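Local coordinates for protein 2-hydroxy-3-oxopropionate reductase (Polaromonas sp. JS666, PDB 4DLL) that probably catalyses the NAD(P)H-dependent reduction of 2-hydroxy-3-oxopropionate (tartronate semialdehyde) to glycerate, at residues 146-151 with 162-167. Residues are numbered along the deposited sequence; the frame is centred on the assembly and turned at random.
Sequences LDTPVS and LVIMAG
Asp147 pairs with Gly167, and Ser151 with Val163, as antiparallel hydrogen-bonded pairs that close the two ends of 146-151 against 162-167, each through two backbone bonds. Between them Pro149 has no N-H to give, and the middle is held by one nearly straight bond, Met165 N to Pro149 O at 2.8 Å (175° at the hydrogen). Pro149 instead sets its CD 3.0 Å from Met165 O. The selenomethionine side chain Met165, bent at chi2 (140°) and chi3 (-83°), curls back over Pro149 O and brings CE to 3.4 Å from Val150 C. On the other face Val150 and Ile164 run alongside each other, their CG1 branches, each anti to its carbonyl carbon, meeting at 3.6 Å. Ile164 CG2 reaches Thr148 CB at 3.8 Å, and Thr148 CG2 touches Ala166 CB at 3.9 Å, continuing this apolar row. Asp147 bends over Gly167, where OD1 comes within 3.1 Å of Gly167 CA. The buried carboxylate is held by backbone N-H groups, OD1 by Gly193 and OD2 by Gln196. An alanine in place of Asp147 would remove these acceptors and is likely to leave the Gly193 and Gln196 amides without their mates at the start of helix 194-222. Strand 144-151 is parallel to 119-122 on its other edge; the pairing with 162-167 is the one antiparallel junction in this otherwise parallel Rossmann-type sheet, and 184-190 follows parallel to 162-167. Helix 170-183 covers Leu146, Ile164 and Ala166, helix 194-222 packs on Pro149 and Met165, and Ala233 of the second subunit reaches Val163 and Met165.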
loop_
_atom_site.group_PDB
_atom_site.type_symbol
_atom_site.label_atom_id
_atom_site.label_comp_id
_atom_site.label_asym_id
_atom_site.label_seq_id
_atom_site.Cartn_x
_atom_site.Cartn_y
_atom_site.Cartn_z
ATOM N N LEU A 146 13.759 23.465 10.957
ATOM C CA LEU A 146 12.983 22.730 9.967
ATOM C C LEU A 146 12.476 21.525 10.670
ATOM O O LEU A 146 13.110 21.083 11.623
ATOM C CB LEU A 146 13.864 22.184 8.866
ATOM C CG LEU A 146 14.274 23.169 7.845
ATOM C CD1 LEU A 146 15.362 23.850 8.522
ATOM C CD2 LEU A 146 14.802 22.269 6.755
ATOM N N ASP A 147 11.403 20.942 10.154
ATOM C CA ASP A 147 10.887 19.735 10.767
ATOM C C ASP A 147 11.055 18.740 9.648
ATOM O O ASP A 147 10.512 18.952 8.551
ATOM C CB ASP A 147 9.417 19.871 11.307
ATOM C CG ASP A 147 8.449 20.497 10.306
ATOM O OD1 ASP A 147 8.622 21.690 9.914
ATOM O OD2 ASP A 147 7.477 19.812 9.930
ATOM N N THR A 148 11.882 17.731 9.909
ATOM C CA THR A 148 12.364 16.838 8.885
ATOM C C THR A 148 12.240 15.357 9.270
ATOM O O THR A 148 13.259 14.636 9.388
ATOM C CB THR A 148 13.830 17.207 8.420
ATOM O OG1 THR A 148 14.789 16.847 9.408
ATOM C CG2 THR A 148 13.956 18.708 8.144
ATOM N N PRO A 149 10.992 14.890 9.497
ATOM C CA PRO A 149 10.788 13.421 9.711
ATOM C C PRO A 149 11.096 12.562 8.522
ATOM O O PRO A 149 11.105 13.052 7.359
ATOM C CB PRO A 149 9.304 13.311 10.026
ATOM C CG PRO A 149 8.725 14.543 9.455
ATOM C CD PRO A 149 9.733 15.622 9.592
ATOM N N VAL A 150 11.340 11.294 8.817
ATOM C CA VAL A 150 11.768 10.290 7.840
ATOM C C VAL A 150 10.815 9.106 7.745
ATOM O O VAL A 150 10.066 8.805 8.694
ATOM C CB VAL A 150 13.229 9.806 8.078
ATOM C CG1 VAL A 150 14.175 11.047 8.276
ATOM C CG2 VAL A 150 13.324 8.820 9.275
ATOM N N SER A 151 10.754 8.498 6.574
ATOM C CA SER A 151 10.228 7.139 6.474
ATOM C C SER A 151 11.312 6.244 5.827
ATOM O O SER A 151 12.220 6.753 5.142
ATOM C CB SER A 151 8.906 7.128 5.700
ATOM O OG SER A 151 8.312 5.812 5.687
ATOM N N LEU A 162 16.708 6.728 2.930
ATOM C CA LEU A 162 15.519 7.241 3.661
ATOM C C LEU A 162 14.826 8.196 2.721
ATOM O O LEU A 162 15.395 8.658 1.744
ATOM C CB LEU A 162 15.865 7.957 4.975
ATOM C CG LEU A 162 16.408 6.987 6.044
ATOM C CD1 LEU A 162 16.845 7.740 7.302
ATOM C CD2 LEU A 162 15.474 5.782 6.443
ATOM N N VAL A 163 13.560 8.411 3.028
ATOM C CA VAL A 163 12.758 9.500 2.495
ATOM C C VAL A 163 12.466 10.499 3.648
ATOM O O VAL A 163 12.123 10.081 4.763
ATOM C CB VAL A 163 11.554 8.809 1.813
ATOM C CG1 VAL A 163 10.213 9.281 2.265
ATOM C CG2 VAL A 163 11.802 8.688 0.321
ATOM N N ILE A 164 12.734 11.779 3.403
ATOM C CA ILE A 164 12.694 12.848 4.402
ATOM C C ILE A 164 11.711 13.935 3.973
ATOM O O ILE A 164 11.743 14.456 2.832
ATOM C CB ILE A 164 14.100 13.485 4.639
ATOM C CG1 ILE A 164 15.118 12.450 5.062
ATOM C CG2 ILE A 164 14.071 14.617 5.671
ATOM C CD1 ILE A 164 16.534 12.737 4.459
HETATM N N MSE A 165 10.814 14.260 4.887
HETATM C CA MSE A 165 9.733 15.156 4.601
HETATM C C MSE A 165 9.914 16.388 5.458
HETATM O O MSE A 165 9.687 16.327 6.713
HETATM C CB MSE A 165 8.381 14.508 4.982
HETATM C CG MSE A 165 7.952 13.253 4.205
HETATM SE SE MSE A 165 7.133 12.039 5.623
HETATM C CE MSE A 165 8.818 11.372 6.153
ATOM N N ALA A 166 10.235 17.487 4.794
ATOM C CA ALA A 166 10.692 18.740 5.435
ATOM C C ALA A 166 9.676 19.878 5.485
ATOM O O ALA A 166 8.953 20.134 4.507
ATOM C CB ALA A 166 12.038 19.228 4.759
ATOM N N GLY A 167 9.583 20.549 6.638
ATOM C CA GLY A 167 8.708 21.748 6.795
ATOM C C GLY A 167 9.638 22.898 7.128
ATOM O O GLY A 167 10.547 22.701 7.933
#